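Long-range contacts in putative solute-binding component of ABC transporter (Clostridium phytofermentans, PDB 4YS6), which binds beta-D-glucose in the cleft between its two lobes and probably hands carbohydrate to an ABC transporter for uptake: residues V242-D247 / P266-Q271; T249-T254 / I275-N280; E168-D173 / N223-I228; Q148-K153 / M187-P192. All coordinates share one frame; numbering follows the deposited sequence.

Contact 1 (V242-D247 / P266-Q271); sequences VLCSND and PIVTGQ. With BGC (beta-D-glucopyranose), chain D.
D247 and Q271 meet at the tight end of this contact, where both chains run out of the sheet. The backbone N of D247 donates to Q271 O at 2.9 Å, and a weak bond returns from Q271 N to D247 OD1; the other carboxylate oxygen, OD2, is taken by the backbone N of D274. The Q271 side chain, extended beyond CG with chi1 at 165°, reaches across so that NE2 lies 2.8 Å from S245 O. NE2 stands nearly in line with that carbonyl (160° at the oxygen), although its N-H is bent off the line, and OE1 is bonded to K292, a glucose-binding lysine. Two residues earlier in that segment, the T269 hydroxyl gives its proton from OG1 to C244 O at 2.8 Å, arriving 30° off the carbonyl plane. The segments hold the two parallel strands of a beta-alpha-beta unit, joined by helix 247-260, and the loops after them, in a lobe of the type I periplasmic binding fold, whose strands point their C-terminal ends at the sugar. N246 caps that helix at its N terminus and extends ND2 to O4 of the bound glucose at 2.9 Å. Toward the strand starts the grip is looser. V242 N still donates a short bond to I267 O (2.7 Å), but the next rung, T269 N to V242 O, is weak at 3.4 Å. Side chains here barely meet: V242 CG2 lies beside P266 CG at 4.1 Å. The I267 side chain is partly exposed and leads away from V242, resting instead on Y151 and K155 of helix 141-155.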
loop_
_atom_site.group_PDB
_atom_site.type_symbol
_atom_site.label_atom_id
_atom_site.label_comp_id
_atom_site.label_asym_id
_atom_site.label_seq_id
_atom_site.Cartn_x
_atom_site.Cartn_y
_atom_site.Cartn_z
ATOM N N VAL A 242 -3.481 -17.060 -4.243
ATOM C CA VAL A 242 -2.291 -16.205 -4.178
ATOM C C VAL A 242 -2.609 -14.985 -3.319
ATOM O O VAL A 242 -3.429 -14.144 -3.673
ATOM C CB VAL A 242 -1.808 -15.753 -5.566
ATOM C CG1 VAL A 242 -0.405 -15.132 -5.469
ATOM C CG2 VAL A 242 -1.759 -16.930 -6.525
ATOM N N LEU A 243 -1.959 -14.920 -2.173
ATOM C CA LEU A 243 -2.046 -13.764 -1.305
ATOM C C LEU A 243 -1.146 -12.689 -1.869
ATOM O O LEU A 243 0.081 -12.828 -1.829
ATOM C CB LEU A 243 -1.630 -14.137 0.117
ATOM C CG LEU A 243 -1.427 -12.986 1.081
ATOM C CD1 LEU A 243 -2.769 -12.248 1.246
ATOM C CD2 LEU A 243 -0.904 -13.532 2.416
ATOM N N CYS A 244 -1.758 -11.656 -2.439
ATOM C CA CYS A 244 -1.021 -10.491 -2.916
ATOM C C CYS A 244 -1.375 -9.328 -2.028
ATOM O O CYS A 244 -2.556 -9.031 -1.853
ATOM C CB CYS A 244 -1.363 -10.134 -4.349
ATOM S SG CYS A 244 -0.960 -11.467 -5.502
ATOM N N SER A 245 -0.357 -8.634 -1.523
ATOM C CA SER A 245 -0.609 -7.532 -0.609
ATOM C C SER A 245 -1.180 -6.300 -1.293
ATOM O O SER A 245 -1.776 -5.460 -0.609
ATOM C CB SER A 245 0.674 -7.144 0.155
ATOM O OG SER A 245 1.128 -8.189 1.012
ATOM N N ASN A 246 -1.028 -6.151 -2.610
ATOM C CA ASN A 246 -1.636 -5.009 -3.273
ATOM C C ASN A 246 -1.937 -5.278 -4.728
ATOM O O ASN A 246 -1.672 -6.349 -5.254
ATOM C CB ASN A 246 -0.746 -3.761 -3.149
ATOM C CG ASN A 246 0.351 -3.715 -4.198
ATOM O OD1 ASN A 246 0.845 -4.756 -4.659
ATOM N ND2 ASN A 246 0.714 -2.501 -4.625
ATOM N N ASP A 247 -2.484 -4.282 -5.388
ATOM C CA ASP A 247 -2.870 -4.443 -6.779
ATOM C C ASP A 247 -1.679 -4.486 -7.749
ATOM O O ASP A 247 -1.725 -5.232 -8.720
ATOM C CB ASP A 247 -3.819 -3.333 -7.166
ATOM C CG ASP A 247 -5.292 -3.601 -6.744
ATOM O OD1 ASP A 247 -5.601 -4.619 -6.074
ATOM O OD2 ASP A 247 -6.145 -2.758 -7.119
ATOM N N PRO A 266 -6.943 -19.351 -9.325
ATOM C CA PRO A 266 -6.859 -19.198 -7.877
ATOM C C PRO A 266 -7.594 -17.972 -7.348
ATOM O O PRO A 266 -7.894 -17.038 -8.102
ATOM C CB PRO A 266 -5.347 -19.042 -7.623
ATOM C CG PRO A 266 -4.852 -18.427 -8.850
ATOM C CD PRO A 266 -5.679 -18.967 -9.981
ATOM N N ILE A 267 -7.850 -17.981 -6.044
ATOM C CA ILE A 267 -8.129 -16.758 -5.314
ATOM C C ILE A 267 -6.950 -15.815 -5.499
ATOM O O ILE A 267 -5.790 -16.228 -5.351
ATOM C CB ILE A 267 -8.332 -17.007 -3.811
ATOM C CG1 ILE A 267 -9.480 -17.972 -3.563
ATOM C CG2 ILE A 267 -8.560 -15.678 -3.098
ATOM C CD1 ILE A 267 -9.487 -18.535 -2.150
ATOM N N VAL A 268 -7.233 -14.565 -5.866
ATOM C CA VAL A 268 -6.188 -13.527 -5.933
ATOM C C VAL A 268 -6.678 -12.289 -5.204
ATOM O O VAL A 268 -7.734 -11.753 -5.540
ATOM C CB VAL A 268 -5.834 -13.141 -7.378
ATOM C CG1 VAL A 268 -4.750 -12.062 -7.398
ATOM C CG2 VAL A 268 -5.380 -14.386 -8.191
ATOM N N THR A 269 -5.930 -11.876 -4.187
ATOM C CA THR A 269 -6.244 -10.687 -3.397
ATOM C C THR A 269 -5.493 -9.467 -3.920
ATOM O O THR A 269 -4.654 -9.566 -4.816
ATOM C CB THR A 269 -5.896 -10.879 -1.905
ATOM O OG1 THR A 269 -4.486 -11.067 -1.742
ATOM C CG2 THR A 269 -6.619 -12.086 -1.338
ATOM N N GLY A 270 -5.784 -8.306 -3.345
ATOM C CA GLY A 270 -5.102 -7.096 -3.702
ATOM C C GLY A 270 -5.493 -5.943 -2.817
ATOM O O GLY A 270 -6.121 -6.108 -1.772
ATOM N N GLN A 271 -5.101 -4.757 -3.240
ATOM C CA GLN A 271 -5.394 -3.537 -2.521
ATOM C C GLN A 271 -5.130 -2.326 -3.431
ATOM O O GLN A 271 -4.121 -2.300 -4.139
ATOM C CB GLN A 271 -4.546 -3.487 -1.252
ATOM C CG GLN A 271 -4.478 -2.178 -0.599
ATOM C CD GLN A 271 -3.460 -2.120 0.543
ATOM O OE1 GLN A 271 -3.609 -1.301 1.416
ATOM N NE2 GLN A 271 -2.432 -3.007 0.546
HETATM C C2 BGC D . 0.606 1.592 0.014
HETATM C C3 BGC D . -0.206 0.761 -0.926
HETATM C C4 BGC D . 0.372 0.703 -2.277
HETATM C C5 BGC D . 1.816 0.305 -2.267
HETATM C C6 BGC D . 2.502 0.442 -3.610
HETATM C C1 BGC D . 2.037 1.023 0.094
HETATM O O1 BGC D . 2.803 1.709 0.871
HETATM O O2 BGC D . 0.024 1.572 1.311
HETATM O O3 BGC D . -1.558 1.356 -0.949
HETATM O O4 BGC D . -0.299 -0.286 -3.098
HETATM O O5 BGC D . 2.509 1.179 -1.326
HETATM O O6 BGC D . 2.211 1.684 -4.231
#

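Contact 2 (T249-T254 / I275-N280); sequences TALGVT and IANVKN
L251 buries more surface than any other residue here, wedging its isobutyl group between A276 and N280 of the facing helix. With CG anti to the backbone N (chi1 -174°), and so beside the carbonyl carbon, both methyls come onto that helix and divide the work: CD2 touches A276 CB at 4.0 Å, while CD1 packs at 3.5 Å against N280 ND2, the two side chains crossing at about a right angle. N277 comes next in buried area. Its amide nitrogen lies 3.9 Å from A250 CB and close to the start of L251, but no hydrogen bond joins it to 249-254; ND2 is instead bonded to Q286 OE1 and to D247 O, which fixes the amide beside the first turn of the neighbouring helix. N280 adds the polar edge. Its ND2 and T254 OG1 are 3.5 Å apart in a poor direction for a direct bond, and two waters span the gap. One accepts from N280 ND2 at 2.8 Å and lies 2.9 Å from T254 OG1, and the second is 2.8 Å from the same hydroxyl but only weakly bonded to the amide. Water thus fills out the polar side, between segment axes that approach to 10.0 Å and are inclined by 48°. Helix 247-260 is the crossover helix of a beta-alpha-beta unit, and helix 275-282 follows that unit's second strand. Behind the interface, A250 and T254 rest on V268 of strand 267-268 and V253 on strand 241-244, whereas V278 turns to helix 344-349.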
loop_
_atom_site.group_PDB
_atom_site.type_symbol
_atom_site.label_atom_id
_atom_site.label_comp_id
_atom_site.label_asym_id
_atom_site.label_seq_id
_atom_site.Cartn_x
_atom_site.Cartn_y
_atom_site.Cartn_z
ATOM N N THR A 249 1.219 -5.843 -7.349
ATOM C CA THR A 249 1.745 -7.201 -7.351
ATOM C C THR A 249 0.704 -8.178 -7.894
ATOM O O THR A 249 1.044 -9.068 -8.681
ATOM C CB THR A 249 2.237 -7.645 -5.962
ATOM O OG1 THR A 249 1.179 -7.607 -5.009
ATOM C CG2 THR A 249 3.381 -6.746 -5.493
ATOM N N ALA A 250 -0.560 -7.992 -7.534
ATOM C CA ALA A 250 -1.604 -8.851 -8.084
ATOM C C ALA A 250 -1.667 -8.801 -9.603
ATOM O O ALA A 250 -1.947 -9.815 -10.260
ATOM C CB ALA A 250 -2.955 -8.478 -7.490
ATOM N N LEU A 251 -1.480 -7.620 -10.170
ATOM C CA LEU A 251 -1.489 -7.479 -11.623
ATOM C C LEU A 251 -0.403 -8.318 -12.299
ATOM O O LEU A 251 -0.627 -8.927 -13.349
ATOM C CB LEU A 251 -1.331 -6.022 -12.005
ATOM C CG LEU A 251 -1.456 -5.701 -13.476
ATOM C CD1 LEU A 251 -2.830 -6.128 -13.982
ATOM C CD2 LEU A 251 -1.244 -4.210 -13.680
ATOM N N GLY A 252 0.789 -8.326 -11.717
ATOM C CA GLY A 252 1.889 -9.122 -12.220
ATOM C C GLY A 252 1.564 -10.596 -12.120
ATOM O O GLY A 252 1.788 -11.370 -13.043
ATOM N N VAL A 253 1.016 -10.980 -10.976
ATOM C CA VAL A 253 0.591 -12.362 -10.773
ATOM C C VAL A 253 -0.460 -12.772 -11.811
ATOM O O VAL A 253 -0.332 -13.810 -12.469
ATOM C CB VAL A 253 0.070 -12.541 -9.349
ATOM C CG1 VAL A 253 -0.763 -13.807 -9.176
ATOM C CG2 VAL A 253 1.268 -12.558 -8.390
ATOM N N THR A 254 -1.509 -11.979 -11.975
ATOM C CA THR A 254 -2.534 -12.362 -12.945
ATOM C C THR A 254 -2.023 -12.323 -14.388
ATOM O O THR A 254 -2.421 -13.172 -15.202
ATOM C CB THR A 254 -3.812 -11.496 -12.808
ATOM O OG1 THR A 254 -3.519 -10.126 -13.031
ATOM C CG2 THR A 254 -4.388 -11.615 -11.439
ATOM N N ILE A 275 -7.152 0.837 -11.567
ATOM C CA ILE A 275 -8.055 0.654 -12.694
ATOM C C ILE A 275 -7.820 -0.672 -13.408
ATOM O O ILE A 275 -8.769 -1.365 -13.722
ATOM C CB ILE A 275 -7.920 1.829 -13.693
ATOM C CG1 ILE A 275 -8.522 3.072 -13.063
ATOM C CG2 ILE A 275 -8.641 1.547 -15.012
ATOM C CD1 ILE A 275 -8.223 4.355 -13.825
ATOM N N ALA A 276 -6.568 -1.018 -13.677
ATOM C CA ALA A 276 -6.251 -2.273 -14.352
ATOM C C ALA A 276 -6.839 -3.461 -13.597
ATOM O O ALA A 276 -7.389 -4.391 -14.206
ATOM C CB ALA A 276 -4.742 -2.432 -14.478
ATOM N N ASN A 277 -6.697 -3.428 -12.272
ATOM C CA ASN A 277 -7.178 -4.522 -11.433
ATOM C C ASN A 277 -8.685 -4.563 -11.335
ATOM O O ASN A 277 -9.254 -5.655 -11.266
ATOM C CB ASN A 277 -6.567 -4.425 -10.052
ATOM C CG ASN A 277 -5.077 -4.451 -10.110
ATOM O OD1 ASN A 277 -4.463 -3.521 -10.624
ATOM N ND2 ASN A 277 -4.475 -5.505 -9.584
ATOM N N VAL A 278 -9.339 -3.403 -11.319
ATOM C CA VAL A 278 -10.803 -3.402 -11.329
ATOM C C VAL A 278 -11.315 -4.040 -12.612
ATOM O O VAL A 278 -12.234 -4.867 -12.593
ATOM C CB VAL A 278 -11.373 -1.988 -11.179
ATOM C CG1 VAL A 278 -12.920 -2.009 -11.262
ATOM C CG2 VAL A 278 -10.931 -1.401 -9.860
ATOM N N LYS A 279 -10.725 -3.682 -13.740
ATOM C CA LYS A 279 -11.112 -4.317 -14.995
ATOM C C LYS A 279 -10.881 -5.822 -14.957
ATOM O O LYS A 279 -11.716 -6.578 -15.441
ATOM C CB LYS A 279 -10.346 -3.696 -16.151
ATOM C CG LYS A 279 -10.786 -2.278 -16.446
ATOM C CD LYS A 279 -9.915 -1.639 -17.516
ATOM C CE LYS A 279 -10.420 -0.258 -17.894
ATOM N NZ LYS A 279 -9.735 0.256 -19.125
ATOM N N ASN A 280 -9.773 -6.262 -14.363
ATOM C CA ASN A 280 -9.551 -7.705 -14.186
ATOM C C ASN A 280 -10.592 -8.341 -13.276
ATOM O O ASN A 280 -11.053 -9.447 -13.572
ATOM C CB ASN A 280 -8.182 -7.990 -13.629
ATOM C CG ASN A 280 -7.098 -7.866 -14.673
ATOM O OD1 ASN A 280 -7.368 -7.778 -15.876
ATOM N ND2 ASN A 280 -5.862 -7.860 -14.219
HETATM O O HOH W 1 -5.304 -8.420 -11.510
HETATM O O HOH W 2 -3.631 -9.525 -15.792
#

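Contact 3 (E168-D173 / N223-I228); sequences EIFTGD and NRMDAI
R224 holds its guanidinium, tilted, over one face of the F170 ring, a cation-pi contact between the parallel sheet of a Rossmann-like lobe and a helix covering it. R224 CZ stands 4.2 Å from the F170 ring centroid, 14° off the ring normal, with NH1 above the ring centre and the two planes inclined by 38°. The same NH1 donates to I169 O at 2.9 Å in a nearly straight bond (165°), the acceptor sitting in the guanidinium plane; the group is thereby fixed both across its face and at its edge. The arginine chain, extended from CG to NE, runs past the ring antiparallel to the phenylalanine side chain, its CG 3.9 Å from F170 CE2. At another part of the ring M225, modelled as selenomethionine, makes an oblique Met-aromatic contact, SE lying 4.8 Å from the F170 centroid. Beside the strand start, I228 CG2 lies 3.9 Å from E168 CD. Farther out, S203 and Y233 hold the E168 carboxylate, which lies near the arginine without forming a salt bridge and would tend to favour the arginine's positive charge. One water lies between them, 2.8 Å from E168 OE1 and accepting from I169 N at 2.9 Å and, weakly, from R224 NH2.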
loop_
_atom_site.group_PDB
_atom_site.type_symbol
_atom_site.label_atom_id
_atom_site.label_comp_id
_atom_site.label_asym_id
_atom_site.label_seq_id
_atom_site.Cartn_x
_atom_site.Cartn_y
_atom_site.Cartn_z
ATOM N N GLU A 168 0.485 -19.326 -2.733
ATOM C CA GLU A 168 1.725 -18.551 -2.889
ATOM C C GLU A 168 1.487 -17.131 -2.393
ATOM O O GLU A 168 0.353 -16.687 -2.291
ATOM C CB GLU A 168 2.222 -18.564 -4.336
ATOM C CG GLU A 168 2.560 -19.988 -4.873
ATOM C CD GLU A 168 3.810 -20.609 -4.249
ATOM O OE1 GLU A 168 4.662 -19.862 -3.726
ATOM O OE2 GLU A 168 3.954 -21.849 -4.303
ATOM N N ILE A 169 2.569 -16.419 -2.087
ATOM C CA ILE A 169 2.488 -15.155 -1.366
ATOM C C ILE A 169 3.380 -14.114 -2.024
ATOM O O ILE A 169 4.529 -14.410 -2.331
ATOM C CB ILE A 169 2.940 -15.324 0.089
ATOM C CG1 ILE A 169 2.105 -16.369 0.833
ATOM C CG2 ILE A 169 2.873 -13.999 0.831
ATOM C CD1 ILE A 169 2.821 -16.912 2.061
ATOM N N PHE A 170 2.823 -12.926 -2.236
ATOM C CA PHE A 170 3.551 -11.780 -2.810
ATOM C C PHE A 170 3.282 -10.566 -1.957
ATOM O O PHE A 170 2.124 -10.147 -1.867
ATOM C CB PHE A 170 3.111 -11.490 -4.232
ATOM C CG PHE A 170 3.560 -12.513 -5.231
ATOM C CD1 PHE A 170 3.004 -13.784 -5.232
ATOM C CD2 PHE A 170 4.531 -12.201 -6.177
ATOM C CE1 PHE A 170 3.445 -14.734 -6.141
ATOM C CE2 PHE A 170 4.951 -13.144 -7.091
ATOM C CZ PHE A 170 4.413 -14.414 -7.059
ATOM N N THR A 171 4.304 -10.023 -1.301
ATOM C CA THR A 171 4.109 -8.765 -0.586
ATOM C C THR A 171 4.970 -7.641 -1.204
ATOM O O THR A 171 5.486 -7.754 -2.329
ATOM C CB THR A 171 4.359 -8.924 0.946
ATOM O OG1 THR A 171 3.809 -7.793 1.655
ATOM C CG2 THR A 171 5.829 -9.069 1.268
ATOM N N GLY A 172 5.050 -6.521 -0.501
ATOM C CA GLY A 172 5.602 -5.322 -1.076
ATOM C C GLY A 172 7.085 -5.166 -0.851
ATOM O O GLY A 172 7.804 -6.120 -0.534
ATOM N N ASP A 173 7.553 -3.933 -1.021
ATOM C CA ASP A 173 8.980 -3.657 -0.959
ATOM C C ASP A 173 9.446 -3.720 0.484
ATOM O O ASP A 173 8.764 -3.213 1.379
ATOM C CB ASP A 173 9.280 -2.295 -1.550
ATOM C CG ASP A 173 10.764 -1.994 -1.584
ATOM O OD1 ASP A 173 11.438 -2.418 -2.555
ATOM O OD2 ASP A 173 11.266 -1.378 -0.615
ATOM N N ASN A 223 7.488 -11.855 -13.174
ATOM C CA ASN A 223 8.629 -12.710 -13.453
ATOM C C ASN A 223 8.751 -13.820 -12.396
ATOM O O ASN A 223 9.031 -14.981 -12.723
ATOM C CB ASN A 223 9.906 -11.872 -13.529
ATOM C CG ASN A 223 10.019 -11.099 -14.833
ATOM O OD1 ASN A 223 9.401 -11.457 -15.834
ATOM N ND2 ASN A 223 10.817 -10.035 -14.824
ATOM N N ARG A 224 8.529 -13.476 -11.133
ATOM C CA ARG A 224 8.590 -14.473 -10.075
ATOM C C ARG A 224 7.423 -15.466 -10.200
ATOM O O ARG A 224 7.638 -16.672 -10.084
ATOM C CB ARG A 224 8.603 -13.798 -8.705
ATOM C CG ARG A 224 8.505 -14.770 -7.529
ATOM C CD ARG A 224 8.731 -14.121 -6.147
ATOM N NE ARG A 224 8.414 -15.135 -5.159
ATOM C CZ ARG A 224 7.401 -15.075 -4.299
ATOM N NH1 ARG A 224 6.683 -13.974 -4.148
ATOM N NH2 ARG A 224 7.177 -16.113 -3.516
HETATM N N MSE A 225 6.212 -14.986 -10.473
HETATM C CA MSE A 225 5.076 -15.897 -10.627
HETATM C C MSE A 225 5.286 -16.805 -11.836
HETATM O O MSE A 225 4.963 -18.001 -11.768
HETATM C CB MSE A 225 3.762 -15.122 -10.743
HETATM C CG MSE A 225 2.513 -15.981 -10.847
HETATM SE SE MSE A 225 2.071 -16.806 -9.072
HETATM C CE MSE A 225 2.448 -18.625 -9.428
ATOM N N ASP A 226 5.862 -16.282 -12.923
ATOM C CA ASP A 226 6.125 -17.147 -14.083
ATOM C C ASP A 226 7.063 -18.304 -13.734
ATOM O O ASP A 226 6.869 -19.453 -14.183
ATOM C CB ASP A 226 6.709 -16.351 -15.243
ATOM C CG ASP A 226 6.173 -16.816 -16.578
ATOM O OD1 ASP A 226 4.960 -16.614 -16.828
ATOM O OD2 ASP A 226 6.953 -17.397 -17.361
ATOM N N ALA A 227 8.068 -18.010 -12.926
ATOM C CA ALA A 227 9.044 -19.009 -12.524
ATOM C C ALA A 227 8.415 -20.017 -11.571
ATOM O O ALA A 227 8.702 -21.210 -11.613
ATOM C CB ALA A 227 10.252 -18.329 -11.885
ATOM N N ILE A 228 7.547 -19.535 -10.695
ATOM C CA ILE A 228 6.836 -20.431 -9.787
ATOM C C ILE A 228 5.874 -21.352 -10.575
ATOM O O ILE A 228 5.842 -22.562 -10.337
ATOM C CB ILE A 228 6.112 -19.638 -8.725
ATOM C CG1 ILE A 228 7.139 -19.012 -7.771
ATOM C CG2 ILE A 228 5.163 -20.529 -7.921
ATOM C CD1 ILE A 228 6.532 -18.078 -6.724
HETATM O O HOH W 3 5.149 -17.727 -1.998
#

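Contact 4 (Q148-K153 / M187-P192); sequences QGEYIK and MDVLKP
V189 packs against the backbone of G149, and because the glycine has no side chain the two helices come close together: V189 CG1 touches G149 C at 3.6 Å, and the segment axes approach to 8.1 Å at an angle of 35°. With chi1 at 178°, V189 sets CG1 anti to its backbone N and over the glycine backbone, and turns CG2 toward E150. There the glutamate chain crosses the valine at about a right angle, CG meeting V189 CG2 at 4.0 Å, while its carboxylate continues on toward the solvent side. K153 comes at V189 obliquely, its aliphatic CD lying 3.9 Å from V189 CG1. Beyond that contact the fully extended lysine passes over the valine, and its NZ donates to a water that in turn donates to V189 O at 2.7 Å, so the outer side is bridged by solvent. L190 works the inner side. Its CD2 settles 3.6 Å from G149 O and, perpendicular to the isoleucine side chain, 4.0 Å from I152 CG2. No direct hydrogen bond joins the segments; the buried side is held by methyl groups on backbone and on each other. I152 continues inward onto L243 and I267 of the sheet, and M187 likewise reaches L243. Helix 141-155 leads into strand 165-170 and helix 177-195 leaves it, the two lying side by side and running in the same general direction. Such a glycine-mediated close approach of neighbouring helices packed on a parallel sheet belongs to the alpha-beta layering of a Rossmann-like lobe in type I periplasmic binding proteins.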
loop_
_atom_site.group_PDB
_atom_site.type_symbol
_atom_site.label_atom_id
_atom_site.label_comp_id
_atom_site.label_asym_id
_atom_site.label_seq_id
_atom_site.Cartn_x
_atom_site.Cartn_y
_atom_site.Cartn_z
ATOM N N GLN A 148 -7.407 -9.401 3.929
ATOM C CA GLN A 148 -6.924 -10.270 2.846
ATOM C C GLN A 148 -6.790 -11.714 3.329
ATOM O O GLN A 148 -7.180 -12.657 2.619
ATOM C CB GLN A 148 -5.582 -9.790 2.297
ATOM C CG GLN A 148 -5.674 -8.408 1.648
ATOM C CD GLN A 148 -4.324 -7.775 1.401
ATOM O OE1 GLN A 148 -3.347 -8.051 2.102
ATOM N NE2 GLN A 148 -4.271 -6.904 0.420
ATOM N N GLY A 149 -6.261 -11.885 4.533
ATOM C CA GLY A 149 -6.164 -13.204 5.139
ATOM C C GLY A 149 -7.508 -13.845 5.398
ATOM O O GLY A 149 -7.700 -15.032 5.106
ATOM N N GLU A 150 -8.447 -13.072 5.946
ATOM C CA GLU A 150 -9.765 -13.610 6.262
ATOM C C GLU A 150 -10.511 -13.978 4.995
ATOM O O GLU A 150 -11.332 -14.905 5.000
ATOM C CB GLU A 150 -10.571 -12.602 7.074
ATOM C CG GLU A 150 -10.080 -12.491 8.507
ATOM C CD GLU A 150 -10.864 -11.512 9.351
ATOM O OE1 GLU A 150 -10.842 -11.667 10.593
ATOM O OE2 GLU A 150 -11.493 -10.590 8.785
ATOM N N TYR A 151 -10.257 -13.250 3.915
ATOM C CA TYR A 151 -10.909 -13.566 2.632
ATOM C C TYR A 151 -10.485 -14.949 2.156
ATOM O O TYR A 151 -11.313 -15.770 1.787
ATOM C CB TYR A 151 -10.588 -12.515 1.559
ATOM C CG TYR A 151 -11.347 -12.781 0.287
ATOM C CD1 TYR A 151 -12.666 -12.378 0.147
ATOM C CD2 TYR A 151 -10.761 -13.475 -0.758
ATOM C CE1 TYR A 151 -13.372 -12.629 -1.014
ATOM C CE2 TYR A 151 -11.463 -13.741 -1.913
ATOM C CZ TYR A 151 -12.763 -13.307 -2.039
ATOM O OH TYR A 151 -13.465 -13.597 -3.189
ATOM N N ILE A 152 -9.182 -15.210 2.174
ATOM C CA ILE A 152 -8.659 -16.508 1.778
ATOM C C ILE A 152 -9.144 -17.598 2.731
ATOM O O ILE A 152 -9.573 -18.657 2.291
ATOM C CB ILE A 152 -7.123 -16.472 1.732
ATOM C CG1 ILE A 152 -6.685 -15.593 0.551
ATOM C CG2 ILE A 152 -6.547 -17.874 1.607
ATOM C CD1 ILE A 152 -5.217 -15.344 0.433
ATOM N N LYS A 153 -9.089 -17.327 4.031
ATOM C CA LYS A 153 -9.568 -18.289 5.027
ATOM C C LYS A 153 -11.049 -18.672 4.798
ATOM O O LYS A 153 -11.420 -19.846 4.889
ATOM C CB LYS A 153 -9.388 -17.720 6.431
ATOM C CG LYS A 153 -10.016 -18.579 7.516
ATOM C CD LYS A 153 -9.604 -18.084 8.904
ATOM C CE LYS A 153 -10.370 -18.801 9.996
ATOM N NZ LYS A 153 -9.865 -18.452 11.366
HETATM N N MSE A 187 -0.812 -12.845 7.667
HETATM C CA MSE A 187 -0.184 -14.018 8.271
HETATM C C MSE A 187 -0.742 -14.345 9.641
HETATM O O MSE A 187 -0.759 -15.507 10.030
HETATM C CB MSE A 187 1.325 -13.824 8.409
HETATM C CG MSE A 187 2.056 -13.888 7.135
HETATM SE SE MSE A 187 2.001 -15.723 6.454
HETATM C CE MSE A 187 0.861 -15.329 5.117
ATOM N N ASP A 188 -1.173 -13.333 10.386
ATOM C CA ASP A 188 -1.773 -13.574 11.693
ATOM C C ASP A 188 -3.040 -14.434 11.520
ATOM O O ASP A 188 -3.370 -15.235 12.384
ATOM C CB ASP A 188 -2.088 -12.264 12.406
ATOM C CG ASP A 188 -0.877 -11.691 13.148
ATOM O OD1 ASP A 188 0.148 -12.398 13.286
ATOM O OD2 ASP A 188 -0.956 -10.529 13.604
ATOM N N VAL A 189 -3.723 -14.279 10.389
ATOM C CA VAL A 189 -4.876 -15.118 10.053
ATOM C C VAL A 189 -4.471 -16.480 9.497
ATOM O O VAL A 189 -5.017 -17.512 9.910
ATOM C CB VAL A 189 -5.793 -14.399 9.022
ATOM C CG1 VAL A 189 -6.974 -15.269 8.629
ATOM C CG2 VAL A 189 -6.297 -13.073 9.583
ATOM N N LEU A 190 -3.495 -16.501 8.591
ATOM C CA LEU A 190 -3.238 -17.689 7.785
ATOM C C LEU A 190 -2.116 -18.582 8.313
ATOM O O LEU A 190 -2.110 -19.775 8.028
ATOM C CB LEU A 190 -2.901 -17.315 6.354
ATOM C CG LEU A 190 -4.044 -16.665 5.581
ATOM C CD1 LEU A 190 -3.519 -16.222 4.217
ATOM C CD2 LEU A 190 -5.165 -17.611 5.390
ATOM N N LYS A 191 -1.173 -18.017 9.060
ATOM C CA LYS A 191 0.022 -18.790 9.413
ATOM C C LYS A 191 -0.317 -20.071 10.169
ATOM O O LYS A 191 0.330 -21.111 9.946
ATOM C CB LYS A 191 1.004 -17.951 10.234
ATOM C CG LYS A 191 2.393 -18.592 10.331
ATOM C CD LYS A 191 3.075 -18.287 11.646
ATOM C CE LYS A 191 4.383 -19.063 11.789
ATOM N NZ LYS A 191 4.380 -19.938 12.995
ATOM N N PRO A 192 -1.321 -20.029 11.066
ATOM C CA PRO A 192 -1.703 -21.253 11.778
ATOM C C PRO A 192 -2.067 -22.420 10.853
ATOM O O PRO A 192 -1.844 -23.568 11.208
ATOM C CB PRO A 192 -2.915 -20.807 12.590
ATOM C CG PRO A 192 -2.683 -19.369 12.830
ATOM C CD PRO A 192 -2.086 -18.865 11.565
HETATM O O HOH W 4 -6.863 -17.525 11.855
#

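How the contacts relate
Followed from the N terminus, the chain first meets 148-153, and contact 4 closes at 187-192 by joining the helices before and after strand 165-170. Contact 3 starts within that span, at 168-173, and closes at 223-228, so the two cross. Contacts 1 and 2 come later and cross in the same way: 249-254 lies between the segments of contact 1, and 275-280 follows both. Strands 165-170 and 241-244, neighbours in one sheet, bring contacts 3 and 1 together through the bond of F170 N to L243 O. Q148 ties contact 4 to contact 1 by bonding S245 O and G270 O, and N277 joins contact 2 to D247 O.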